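Local coordinates for protein succinate dehydrogenase subunit A (Mycolicibacterium smegmatis, PDB 7D6V) that probably oxidises succinate to fumarate as the FAD-carrying flavoprotein subunit of a mycobacterial succinate dehydrogenase, passing the electrons on towards quinone, at residues S8-V13 against G31-V36; I14-A19 against V36-L41; C387-G392 against S421-G426. All coordinates share one frame; numbering follows the deposited sequence.

Contact 1 of 3, residues S8-V13 against G31-V36; sequences SYDVVV and GLRVAV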
loop_
_atom_site.group_PDB
_atom_site.type_symbol
_atom_site.label_atom_id
_atom_site.label_comp_id
_atom_site.label_asym_id
_atom_site.label_seq_id
_atom_site.Cartn_x
_atom_site.Cartn_y
_atom_site.Cartn_z
ATOM N N SER A 8 -11.981 -27.750 -13.274
ATOM C CA SER A 8 -13.081 -27.523 -14.202
ATOM C C SER A 8 -13.907 -26.346 -13.708
ATOM O O SER A 8 -14.386 -26.355 -12.570
ATOM C CB SER A 8 -13.948 -28.773 -14.336
ATOM O OG SER A 8 -14.900 -28.623 -15.371
ATOM N N TYR A 9 -14.072 -25.338 -14.562
ATOM C CA TYR A 9 -14.814 -24.134 -14.219
ATOM C C TYR A 9 -15.604 -23.668 -15.432
ATOM O O TYR A 9 -15.478 -24.213 -16.529
ATOM C CB TYR A 9 -13.884 -23.024 -13.721
ATOM C CG TYR A 9 -13.333 -23.277 -12.342
ATOM C CD1 TYR A 9 -14.039 -22.895 -11.214
ATOM C CD2 TYR A 9 -12.114 -23.914 -12.167
ATOM C CE1 TYR A 9 -13.543 -23.130 -9.953
ATOM C CE2 TYR A 9 -11.612 -24.155 -10.912
ATOM C CZ TYR A 9 -12.329 -23.762 -9.807
ATOM O OH TYR A 9 -11.830 -24.000 -8.551
ATOM N N ASP A 10 -16.440 -22.654 -15.219
ATOM C CA ASP A 10 -17.197 -22.047 -16.307
ATOM C C ASP A 10 -16.414 -20.940 -16.999
ATOM O O ASP A 10 -16.477 -20.809 -18.225
ATOM C CB ASP A 10 -18.521 -21.487 -15.786
ATOM C CG ASP A 10 -19.516 -22.570 -15.437
ATOM O OD1 ASP A 10 -19.603 -23.566 -16.183
ATOM O OD2 ASP A 10 -20.217 -22.425 -14.415
ATOM N N VAL A 11 -15.685 -20.133 -16.235
ATOM C CA VAL A 11 -14.887 -19.045 -16.776
ATOM C C VAL A 11 -13.622 -18.924 -15.942
ATOM O O VAL A 11 -13.628 -19.156 -14.731
ATOM C CB VAL A 11 -15.680 -17.713 -16.804
ATOM C CG1 VAL A 11 -16.058 -17.280 -15.402
ATOM C CG2 VAL A 11 -14.895 -16.622 -17.514
ATOM N N VAL A 12 -12.519 -18.590 -16.607
ATOM C CA VAL A 12 -11.248 -18.323 -15.949
ATOM C C VAL A 12 -10.860 -16.882 -16.238
ATOM O O VAL A 12 -10.779 -16.478 -17.402
ATOM C CB VAL A 12 -10.147 -19.293 -16.414
ATOM C CG1 VAL A 12 -8.811 -18.905 -15.812
ATOM C CG2 VAL A 12 -10.496 -20.713 -16.026
ATOM N N VAL A 13 -10.630 -16.110 -15.183
ATOM C CA VAL A 13 -10.162 -14.735 -15.296
ATOM C C VAL A 13 -8.684 -14.722 -14.941
ATOM O O VAL A 13 -8.307 -15.057 -13.813
ATOM C CB VAL A 13 -10.967 -13.790 -14.391
ATOM C CG1 VAL A 13 -10.465 -12.369 -14.531
ATOM C CG2 VAL A 13 -12.440 -13.862 -14.737
ATOM N N GLY A 31 -24.086 -16.091 -12.010
ATOM C CA GLY A 31 -24.206 -17.465 -11.569
ATOM C C GLY A 31 -23.288 -18.356 -12.371
ATOM O O GLY A 31 -23.668 -18.857 -13.431
ATOM N N LEU A 32 -22.099 -18.609 -11.838
ATOM C CA LEU A 32 -21.017 -19.244 -12.574
ATOM C C LEU A 32 -19.961 -19.678 -11.578
ATOM O O LEU A 32 -19.812 -19.073 -10.514
ATOM C CB LEU A 32 -20.389 -18.297 -13.607
ATOM C CG LEU A 32 -21.043 -18.030 -14.961
ATOM C CD1 LEU A 32 -20.104 -17.229 -15.842
ATOM C CD2 LEU A 32 -21.413 -19.324 -15.636
ATOM N N ARG A 33 -19.232 -20.727 -11.935
ATOM C CA ARG A 33 -18.030 -21.106 -11.210
ATOM C C ARG A 33 -16.845 -20.401 -11.851
ATOM O O ARG A 33 -16.530 -20.647 -13.019
ATOM C CB ARG A 33 -17.838 -22.620 -11.223
ATOM C CG ARG A 33 -19.055 -23.397 -10.779
ATOM C CD ARG A 33 -18.682 -24.824 -10.443
ATOM N NE ARG A 33 -17.653 -24.884 -9.409
ATOM C CZ ARG A 33 -16.472 -25.472 -9.561
ATOM N NH1 ARG A 33 -15.602 -25.480 -8.563
ATOM N NH2 ARG A 33 -16.163 -26.055 -10.710
ATOM N N VAL A 34 -16.191 -19.531 -11.090
ATOM C CA VAL A 34 -15.147 -18.652 -11.602
ATOM C C VAL A 34 -13.833 -19.004 -10.922
ATOM O O VAL A 34 -13.780 -19.145 -9.696
ATOM C CB VAL A 34 -15.493 -17.171 -11.373
ATOM C CG1 VAL A 34 -14.536 -16.275 -12.134
ATOM C CG2 VAL A 34 -16.921 -16.894 -11.786
ATOM N N ALA A 35 -12.780 -19.144 -11.719
ATOM C CA ALA A 35 -11.424 -19.317 -11.224
ATOM C C ALA A 35 -10.652 -18.028 -11.455
ATOM O O ALA A 35 -10.700 -17.462 -12.551
ATOM C CB ALA A 35 -10.729 -20.490 -11.918
ATOM N N VAL A 36 -9.954 -17.561 -10.428
ATOM C CA VAL A 36 -9.185 -16.325 -10.491
ATOM C C VAL A 36 -7.717 -16.714 -10.433
ATOM O O VAL A 36 -7.252 -17.260 -9.426
ATOM C CB VAL A 36 -9.540 -15.372 -9.344
ATOM C CG1 VAL A 36 -8.659 -14.136 -9.383
ATOM C CG2 VAL A 36 -11.000 -15.020 -9.367
#

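Contact 2 of 3, residues I14-A19 against V36-L41; sequences IGAGGA and VVTKSL. With FAD (flavin-adenine dinucleotide), chain D.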
loop_
_atom_site.group_PDB
_atom_site.type_symbol
_atom_site.label_atom_id
_atom_site.label_comp_id
_atom_site.label_asym_id
_atom_site.label_seq_id
_atom_site.Cartn_x
_atom_site.Cartn_y
_atom_site.Cartn_z
ATOM N N ILE A 14 -7.847 -14.338 -15.897
ATOM C CA ILE A 14 -6.398 -14.459 -15.762
ATOM C C ILE A 14 -5.879 -13.106 -15.287
ATOM O O ILE A 14 -5.392 -12.292 -16.063
ATOM C CB ILE A 14 -5.746 -14.903 -17.070
ATOM C CG1 ILE A 14 -6.417 -16.174 -17.590
ATOM C CG2 ILE A 14 -4.263 -15.144 -16.876
ATOM C CD1 ILE A 14 -5.820 -16.694 -18.868
ATOM N N GLY A 15 -5.924 -12.883 -13.981
ATOM C CA GLY A 15 -5.457 -11.619 -13.453
ATOM C C GLY A 15 -6.427 -10.988 -12.485
ATOM O O GLY A 15 -7.630 -10.936 -12.751
ATOM N N ALA A 16 -5.921 -10.498 -11.357
ATOM C CA ALA A 16 -6.763 -9.889 -10.335
ATOM C C ALA A 16 -6.317 -8.446 -10.148
ATOM O O ALA A 16 -5.582 -8.117 -9.219
ATOM C CB ALA A 16 -6.684 -10.670 -9.038
ATOM N N GLY A 17 -6.807 -7.581 -11.025
ATOM C CA GLY A 17 -6.689 -6.151 -10.864
ATOM C C GLY A 17 -8.091 -5.596 -10.811
ATOM O O GLY A 17 -9.027 -6.340 -10.510
ATOM N N GLY A 18 -8.268 -4.314 -11.121
ATOM C CA GLY A 18 -9.615 -3.771 -11.150
ATOM C C GLY A 18 -10.496 -4.489 -12.156
ATOM O O GLY A 18 -11.595 -4.947 -11.824
ATOM N N ALA A 19 -10.000 -4.637 -13.385
ATOM C CA ALA A 19 -10.792 -5.258 -14.441
ATOM C C ALA A 19 -11.097 -6.713 -14.117
ATOM O O ALA A 19 -12.248 -7.156 -14.212
ATOM C CB ALA A 19 -10.058 -5.142 -15.775
ATOM N N VAL A 36 -9.954 -17.561 -10.428
ATOM C CA VAL A 36 -9.185 -16.325 -10.491
ATOM C C VAL A 36 -7.717 -16.714 -10.433
ATOM O O VAL A 36 -7.252 -17.260 -9.426
ATOM C CB VAL A 36 -9.540 -15.372 -9.344
ATOM C CG1 VAL A 36 -8.659 -14.136 -9.383
ATOM C CG2 VAL A 36 -11.000 -15.020 -9.367
ATOM N N VAL A 37 -6.978 -16.427 -11.499
ATOM C CA VAL A 37 -5.565 -16.767 -11.596
ATOM C C VAL A 37 -4.763 -15.475 -11.571
ATOM O O VAL A 37 -5.026 -14.560 -12.357
ATOM C CB VAL A 37 -5.268 -17.583 -12.865
ATOM C CG1 VAL A 37 -3.794 -17.930 -12.937
ATOM C CG2 VAL A 37 -6.116 -18.840 -12.883
ATOM N N THR A 38 -3.794 -15.401 -10.664
ATOM C CA THR A 38 -2.999 -14.200 -10.467
ATOM C C THR A 38 -1.530 -14.584 -10.425
ATOM O O THR A 38 -1.159 -15.574 -9.790
ATOM C CB THR A 38 -3.387 -13.488 -9.165
ATOM O OG1 THR A 38 -4.769 -13.124 -9.215
ATOM C CG2 THR A 38 -2.572 -12.224 -8.990
ATOM N N LYS A 39 -0.693 -13.796 -11.096
ATOM C CA LYS A 39 0.735 -14.075 -11.099
ATOM C C LYS A 39 1.396 -13.656 -9.791
ATOM O O LYS A 39 2.417 -14.231 -9.404
ATOM C CB LYS A 39 1.396 -13.370 -12.280
ATOM C CG LYS A 39 2.471 -14.173 -12.964
ATOM C CD LYS A 39 3.390 -13.270 -13.753
ATOM C CE LYS A 39 2.864 -13.027 -15.143
ATOM N NZ LYS A 39 3.752 -12.121 -15.913
ATOM N N SER A 40 0.826 -12.675 -9.101
ATOM C CA SER A 40 1.311 -12.175 -7.826
ATOM C C SER A 40 0.383 -12.640 -6.706
ATOM O O SER A 40 -0.511 -13.464 -6.912
ATOM C CB SER A 40 1.436 -10.651 -7.876
ATOM O OG SER A 40 0.217 -10.048 -8.266
ATOM N N LEU A 41 0.616 -12.127 -5.502
ATOM C CA LEU A 41 -0.278 -12.413 -4.392
ATOM C C LEU A 41 -1.612 -11.694 -4.588
ATOM O O LEU A 41 -1.727 -10.733 -5.352
ATOM C CB LEU A 41 0.356 -11.994 -3.065
ATOM C CG LEU A 41 1.503 -12.849 -2.522
ATOM C CD1 LEU A 41 2.082 -12.235 -1.259
ATOM C CD2 LEU A 41 1.047 -14.262 -2.254
HETATM P PA FAD D . -3.437 -4.905 -13.287
HETATM O O1A FAD D . -4.321 -4.852 -12.097
HETATM O O2A FAD D . -2.300 -3.963 -13.389
HETATM O O5B FAD D . -2.809 -6.372 -13.335
HETATM C C5B FAD D . -3.288 -7.407 -14.175
HETATM C C4B FAD D . -3.307 -8.722 -13.413
HETATM O O4B FAD D . -3.067 -9.810 -14.298
HETATM C C3B FAD D . -2.249 -8.835 -12.342
HETATM O O3B FAD D . -2.869 -9.406 -11.200
HETATM C C2B FAD D . -1.259 -9.829 -12.888
HETATM O O2B FAD D . -0.604 -10.572 -11.868
HETATM C C1B FAD D . -2.145 -10.715 -13.713
HETATM N N9A FAD D . -1.377 -11.422 -14.749
HETATM C C8A FAD D . -0.628 -10.868 -15.702
HETATM N N7A FAD D . -0.071 -11.812 -16.481
HETATM C C5A FAD D . -0.466 -13.002 -16.018
HETATM C C6A FAD D . -0.250 -14.413 -16.371
HETATM N N6A FAD D . 0.526 -14.762 -17.409
HETATM N N1A FAD D . -0.852 -15.344 -15.623
HETATM C C2A FAD D . -1.636 -15.029 -14.588
HETATM N N3A FAD D . -1.873 -13.775 -14.213
HETATM C C4A FAD D . -1.329 -12.738 -14.877
HETATM N N1 FAD D . -4.384 5.219 -14.198
HETATM C C2 FAD D . -5.198 6.210 -13.784
HETATM O O2 FAD D . -6.311 6.315 -14.305
HETATM N N3 FAD D . -4.860 7.088 -12.838
HETATM C C4 FAD D . -3.680 7.047 -12.234
HETATM O O4 FAD D . -3.390 7.872 -11.358
HETATM C C4X FAD D . -2.722 5.999 -12.623
HETATM N N5 FAD D . -1.513 5.900 -12.050
HETATM C C5X FAD D . -0.666 4.929 -12.425
HETATM C C6 FAD D . 0.577 4.840 -11.821
HETATM C C7 FAD D . 1.459 3.847 -12.203
HETATM C C7M FAD D . 2.809 3.741 -11.559
HETATM C C8 FAD D . 1.072 2.882 -13.253
HETATM C C8M FAD D . 2.028 1.803 -13.667
HETATM C C9 FAD D . -0.168 2.963 -13.857
HETATM C C9A FAD D . -1.047 3.956 -13.477
HETATM N N10 FAD D . -2.301 4.043 -14.088
HETATM C C10 FAD D . -3.161 5.062 -13.670
HETATM C "C1'" FAD D . -2.708 3.091 -15.115
HETATM C "C2'" FAD D . -3.677 2.080 -14.512
HETATM O "O2'" FAD D . -3.304 1.783 -13.169
HETATM C "C3'" FAD D . -3.686 0.763 -15.267
HETATM O "O3'" FAD D . -4.190 0.995 -16.575
HETATM C "C4'" FAD D . -4.583 -0.247 -14.570
HETATM O "O4'" FAD D . -4.092 -0.502 -13.262
HETATM C "C5'" FAD D . -4.652 -1.568 -15.311
HETATM O "O5'" FAD D . -5.335 -2.489 -14.474
HETATM P P FAD D . -5.643 -3.991 -14.909
HETATM O O1P FAD D . -6.684 -4.508 -13.980
HETATM O O2P FAD D . -5.905 -4.043 -16.371
HETATM O O3P FAD D . -4.266 -4.781 -14.653
#

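Contact 3 of 3, residues C387-G392 against S421-G426; sequences CHYVMG and SNRLGG. With FAD (flavin-adenine dinucleotide), chain D.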
loop_
_atom_site.group_PDB
_atom_site.type_symbol
_atom_site.label_atom_id
_atom_site.label_comp_id
_atom_site.label_asym_id
_atom_site.label_seq_id
_atom_site.Cartn_x
_atom_site.Cartn_y
_atom_site.Cartn_z
ATOM N N CYS A 387 8.484 4.811 -20.001
ATOM C CA CYS A 387 7.279 4.162 -20.500
ATOM C C CYS A 387 6.268 3.997 -19.372
ATOM O O CYS A 387 6.610 3.500 -18.296
ATOM C CB CYS A 387 7.629 2.803 -21.105
ATOM S SG CYS A 387 6.235 1.870 -21.762
ATOM N N HIS A 388 5.025 4.416 -19.609
ATOM C CA HIS A 388 4.004 4.402 -18.571
ATOM C C HIS A 388 2.821 3.507 -18.900
ATOM O O HIS A 388 2.460 2.642 -18.095
ATOM C CB HIS A 388 3.516 5.835 -18.313
ATOM C CG HIS A 388 2.585 5.958 -17.150
ATOM N ND1 HIS A 388 2.919 5.536 -15.882
ATOM C CD2 HIS A 388 1.330 6.455 -17.062
ATOM C CE1 HIS A 388 1.910 5.768 -15.064
ATOM N NE2 HIS A 388 0.933 6.325 -15.756
ATOM N N TYR A 389 2.204 3.686 -20.065
ATOM C CA TYR A 389 0.942 3.041 -20.385
ATOM C C TYR A 389 0.934 2.666 -21.858
ATOM O O TYR A 389 1.561 3.332 -22.683
ATOM C CB TYR A 389 -0.239 3.969 -20.066
ATOM C CG TYR A 389 -1.609 3.338 -20.168
ATOM C CD1 TYR A 389 -2.339 3.398 -21.346
ATOM C CD2 TYR A 389 -2.185 2.712 -19.076
ATOM C CE1 TYR A 389 -3.592 2.836 -21.437
ATOM C CE2 TYR A 389 -3.435 2.146 -19.159
ATOM C CZ TYR A 389 -4.133 2.210 -20.341
ATOM O OH TYR A 389 -5.384 1.647 -20.424
ATOM N N VAL A 390 0.222 1.594 -22.184
ATOM C CA VAL A 390 0.035 1.172 -23.567
ATOM C C VAL A 390 -1.447 1.293 -23.900
ATOM O O VAL A 390 -2.296 0.696 -23.228
ATOM C CB VAL A 390 0.572 -0.250 -23.817
ATOM C CG1 VAL A 390 -0.081 -1.277 -22.900
ATOM C CG2 VAL A 390 0.389 -0.635 -25.274
ATOM N N MET A 391 -1.757 2.095 -24.915
ATOM C CA MET A 391 -3.135 2.301 -25.340
ATOM C C MET A 391 -3.628 1.214 -26.280
ATOM O O MET A 391 -4.833 1.143 -26.539
ATOM C CB MET A 391 -3.275 3.670 -26.007
ATOM C CG MET A 391 -3.313 4.828 -25.029
ATOM S SD MET A 391 -1.673 5.253 -24.419
ATOM C CE MET A 391 -1.167 6.483 -25.604
ATOM N N GLY A 392 -2.734 0.375 -26.796
ATOM C CA GLY A 392 -3.128 -0.739 -27.628
ATOM C C GLY A 392 -3.452 -1.975 -26.816
ATOM O O GLY A 392 -3.326 -2.011 -25.594
ATOM N N SER A 421 -5.230 7.469 -29.261
ATOM C CA SER A 421 -3.834 7.859 -29.321
ATOM C C SER A 421 -3.281 8.317 -27.987
ATOM O O SER A 421 -2.063 8.473 -27.865
ATOM C CB SER A 421 -3.640 8.985 -30.343
ATOM O OG SER A 421 -3.888 8.511 -31.646
ATOM N N ASN A 422 -4.135 8.542 -26.996
ATOM C CA ASN A 422 -3.729 9.127 -25.730
ATOM C C ASN A 422 -4.859 8.940 -24.736
ATOM O O ASN A 422 -6.031 9.047 -25.096
ATOM C CB ASN A 422 -3.394 10.615 -25.890
ATOM C CG ASN A 422 -2.709 11.190 -24.672
ATOM O OD1 ASN A 422 -1.722 10.643 -24.184
ATOM N ND2 ASN A 422 -3.229 12.302 -24.175
ATOM N N ARG A 423 -4.498 8.647 -23.497
ATOM C CA ARG A 423 -5.448 8.453 -22.416
ATOM C C ARG A 423 -5.559 9.699 -21.546
ATOM O O ARG A 423 -4.581 10.413 -21.313
ATOM C CB ARG A 423 -5.035 7.260 -21.558
ATOM C CG ARG A 423 -3.723 7.501 -20.857
ATOM C CD ARG A 423 -3.279 6.335 -20.031
ATOM N NE ARG A 423 -4.180 6.131 -18.914
ATOM C CZ ARG A 423 -4.070 6.786 -17.766
ATOM N NH1 ARG A 423 -3.095 7.667 -17.593
ATOM N NH2 ARG A 423 -4.931 6.557 -16.792
ATOM N N LEU A 424 -6.779 9.964 -21.090
ATOM C CA LEU A 424 -7.004 10.951 -20.047
ATOM C C LEU A 424 -6.660 10.345 -18.696
ATOM O O LEU A 424 -6.905 9.162 -18.453
ATOM C CB LEU A 424 -8.459 11.417 -20.044
ATOM C CG LEU A 424 -8.904 12.558 -20.956
ATOM C CD1 LEU A 424 -8.701 12.191 -22.397
ATOM C CD2 LEU A 424 -10.360 12.879 -20.707
ATOM N N GLY A 425 -6.078 11.155 -17.823
ATOM C CA GLY A 425 -5.856 10.706 -16.467
ATOM C C GLY A 425 -7.170 10.469 -15.758
ATOM O O GLY A 425 -8.069 11.312 -15.812
ATOM N N GLY A 426 -7.297 9.327 -15.090
ATOM C CA GLY A 426 -8.515 8.946 -14.420
ATOM C C GLY A 426 -9.416 8.039 -15.228
ATOM O O GLY A 426 -10.268 7.356 -14.649
HETATM P PA FAD D . -3.437 -4.905 -13.287
HETATM O O1A FAD D . -4.321 -4.852 -12.097
HETATM O O2A FAD D . -2.300 -3.963 -13.389
HETATM O O5B FAD D . -2.809 -6.372 -13.335
HETATM C C5B FAD D . -3.288 -7.407 -14.175
HETATM C C4B FAD D . -3.307 -8.722 -13.413
HETATM O O4B FAD D . -3.067 -9.810 -14.298
HETATM C C3B FAD D . -2.249 -8.835 -12.342
HETATM O O3B FAD D . -2.869 -9.406 -11.200
HETATM C C2B FAD D . -1.259 -9.829 -12.888
HETATM O O2B FAD D . -0.604 -10.572 -11.868
HETATM C C1B FAD D . -2.145 -10.715 -13.713
HETATM N N9A FAD D . -1.377 -11.422 -14.749
HETATM C C8A FAD D . -0.628 -10.868 -15.702
HETATM N N7A FAD D . -0.071 -11.812 -16.481
HETATM C C5A FAD D . -0.466 -13.002 -16.018
HETATM C C6A FAD D . -0.250 -14.413 -16.371
HETATM N N6A FAD D . 0.526 -14.762 -17.409
HETATM N N1A FAD D . -0.852 -15.344 -15.623
HETATM C C2A FAD D . -1.636 -15.029 -14.588
HETATM N N3A FAD D . -1.873 -13.775 -14.213
HETATM C C4A FAD D . -1.329 -12.738 -14.877
HETATM N N1 FAD D . -4.384 5.219 -14.198
HETATM C C2 FAD D . -5.198 6.210 -13.784
HETATM O O2 FAD D . -6.311 6.315 -14.305
HETATM N N3 FAD D . -4.860 7.088 -12.838
HETATM C C4 FAD D . -3.680 7.047 -12.234
HETATM O O4 FAD D . -3.390 7.872 -11.358
HETATM C C4X FAD D . -2.722 5.999 -12.623
HETATM N N5 FAD D . -1.513 5.900 -12.050
HETATM C C5X FAD D . -0.666 4.929 -12.425
HETATM C C6 FAD D . 0.577 4.840 -11.821
HETATM C C7 FAD D . 1.459 3.847 -12.203
HETATM C C7M FAD D . 2.809 3.741 -11.559
HETATM C C8 FAD D . 1.072 2.882 -13.253
HETATM C C8M FAD D . 2.028 1.803 -13.667
HETATM C C9 FAD D . -0.168 2.963 -13.857
HETATM C C9A FAD D . -1.047 3.956 -13.477
HETATM N N10 FAD D . -2.301 4.043 -14.088
HETATM C C10 FAD D . -3.161 5.062 -13.670
HETATM C "C1'" FAD D . -2.708 3.091 -15.115
HETATM C "C2'" FAD D . -3.677 2.080 -14.512
HETATM O "O2'" FAD D . -3.304 1.783 -13.169
HETATM C "C3'" FAD D . -3.686 0.763 -15.267
HETATM O "O3'" FAD D . -4.190 0.995 -16.575
HETATM C "C4'" FAD D . -4.583 -0.247 -14.570
HETATM O "O4'" FAD D . -4.092 -0.502 -13.262
HETATM C "C5'" FAD D . -4.652 -1.568 -15.311
HETATM O "O5'" FAD D . -5.335 -2.489 -14.474
HETATM P P FAD D . -5.643 -3.991 -14.909
HETATM O O1P FAD D . -6.684 -4.508 -13.980
HETATM O O2P FAD D . -5.905 -4.043 -16.371
HETATM O O3P FAD D . -4.266 -4.781 -14.653
#

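Contact 1 of 3, residues S8-V13 against G31-V36
Tyr9 is sandwiched between two residues of 31-36. The guanidinium of Arg33 lies on one face of its ring, with centres 4.4 Å apart and planes only 19° from parallel, while CB of Ala35 sits over the opposite face, 3.8 Å from the ring centroid. Arg33 reaches this place by bending at chi3 (57°), which folds NH1 back over CE1 of Tyr9 and turns NH2 towards the carbonyl of Ser8, where it makes a weak hydrogen bond. Asp10 takes hold of the backbone of Arg33 and not its guanidinium: the N of Arg33 gives its hydrogen almost straight (178°) to OD2 of Asp10, 3.2 Å away, on the anti side of the carboxylate, while OD1 is held in a salt bridge by Arg453. From here the strands run in parallel. Ala35 N bonds to Val11 O at 3.1 Å, and Val13 N to Ala35 O at 3.0 Å. The CG1 methyl of Val11 packs on both CG1 and CG2 of Val34, 3.7 Å from each. This pairing joins the first two strands of a Rossmann-type beta-alpha-beta unit. At the 8-10/31-33 end, where Ser8 is exposed, the arginine on Tyr9, the Asp10 carboxylate and a bond from Asp10 N to Arg33 O hold the contact; from Val11 on, parallel backbone bonds and buried methyls do.

Contact 2 of 3, residues I14-A19 against V36-L41
Val36 starts the second segment by resting its CG1 methyl on CB of Ala16, 4.0 Å away; that branch stands anti to the backbone N (chi1 176°), which brings it to Ala16. Val37 pairs in parallel with Ile14; Gly15 N lies close to its carbonyl O, but the geometry is too poor for more than a doubtful hydrogen bond. Ile14 and Val37 line the adenine: CG2 of Ile14 is 3.5 Å from C2A of FAD, and CG1 of Val37 lies 4.0 Å from that carbon. Thr38 directs OG1 at Ala16 and CG2 at the ribose, 3.6 Å from O3B, an oxygen that also accepts a hydrogen bond from Ala16 N at 3.2 Å. Lys39 offers its backbone N weakly to O2B and runs its chain beside the purine, CE standing 3.4 Å from C5A, before NZ ends in a salt bridge with Asp228. Ser40 OG binds Glu224, and Leu41 packs on Tyr109 of the iron-sulfur subunit. On the first segment the bare CA of Gly15 lets the ribose come close, and Ala19 N reaches weakly for O1P of the diphosphate. This is the dinucleotide-binding turn of a Rossmann-type unit, consistent with a GxGxxG motif: strand 11-14 leads through it into helix 18-30, whose N-terminus faces the diphosphate, while strand 34-37 lies alongside and strand 172-179 packs against Ile14 and Val37.

Contact 3 of 3, residues C387-G392 against S421-G426
Arg423 lies across the ring of Tyr389, and this is the close-packed part of the contact. Its CD stands over one face, 3.6 Å from the ring centroid, in a CH-pi contact; farther along, CZ hangs 4.9 Å from the centroid and 16° off the normal, a cation-pi arrangement in which the guanidinium is tilted 40° to the ring instead of lying flat on it. The bend at chi3 (-67°) takes the guanidinium on past the tyrosine to the flavin, where NH2 comes to within 2.9 Å of O2 of FAD, near the guanidinium plane, while its hydrogen bond goes to Ser428 OG. Gly426 N adds a weak hydrogen bond to O2. The rim of the Tyr389 ring meets O3' of the ribityl chain in its own plane, and the neighbouring His388 turns the edge of its imidazole to the benzenoid end of the flavin, CE1 lying 3.5 Å from C7. A classic beta bulge, in which His388 and Tyr389 both face Gln247, accounts for two consecutive side chains pointing to the same side.

Met391 makes the less specific side. Bent at chi2 and chi3, it swings one methyl, CE, onto the backbone of Ser421 and of the partly exposed Asn422. No hydrogen bond joins the two segments at all. Aromatic and cationic packing connects them, and the polar groups bond to Ser220, Ser428 and other neighbours while some also meet the flavin; an arginine and a backbone N-H at O2, with N1 close by, would probably help to stabilise negative charge on the reduced flavin.

Contact 2 takes over where the parallel strand pair of contact 1 ends: they share Val36 and meet where Val13 O lies 3.0 Å from Val37 N, a probable hydrogen bond. Their centres are 13 Å apart, and in that span a purely structural pairing becomes a cofactor site; in contact 1 the side chain of Val36 is still about 8 Å from FAD. Contact 3 closes later in the chain and touches neither of the others, its nearest atoms being about 9 Å from contact 2 and 16 Å from contact 1. FAD bridges the gap: contact 2 holds the adenosine and diphosphate, contact 3 the flavin, with centres 21 Å apart.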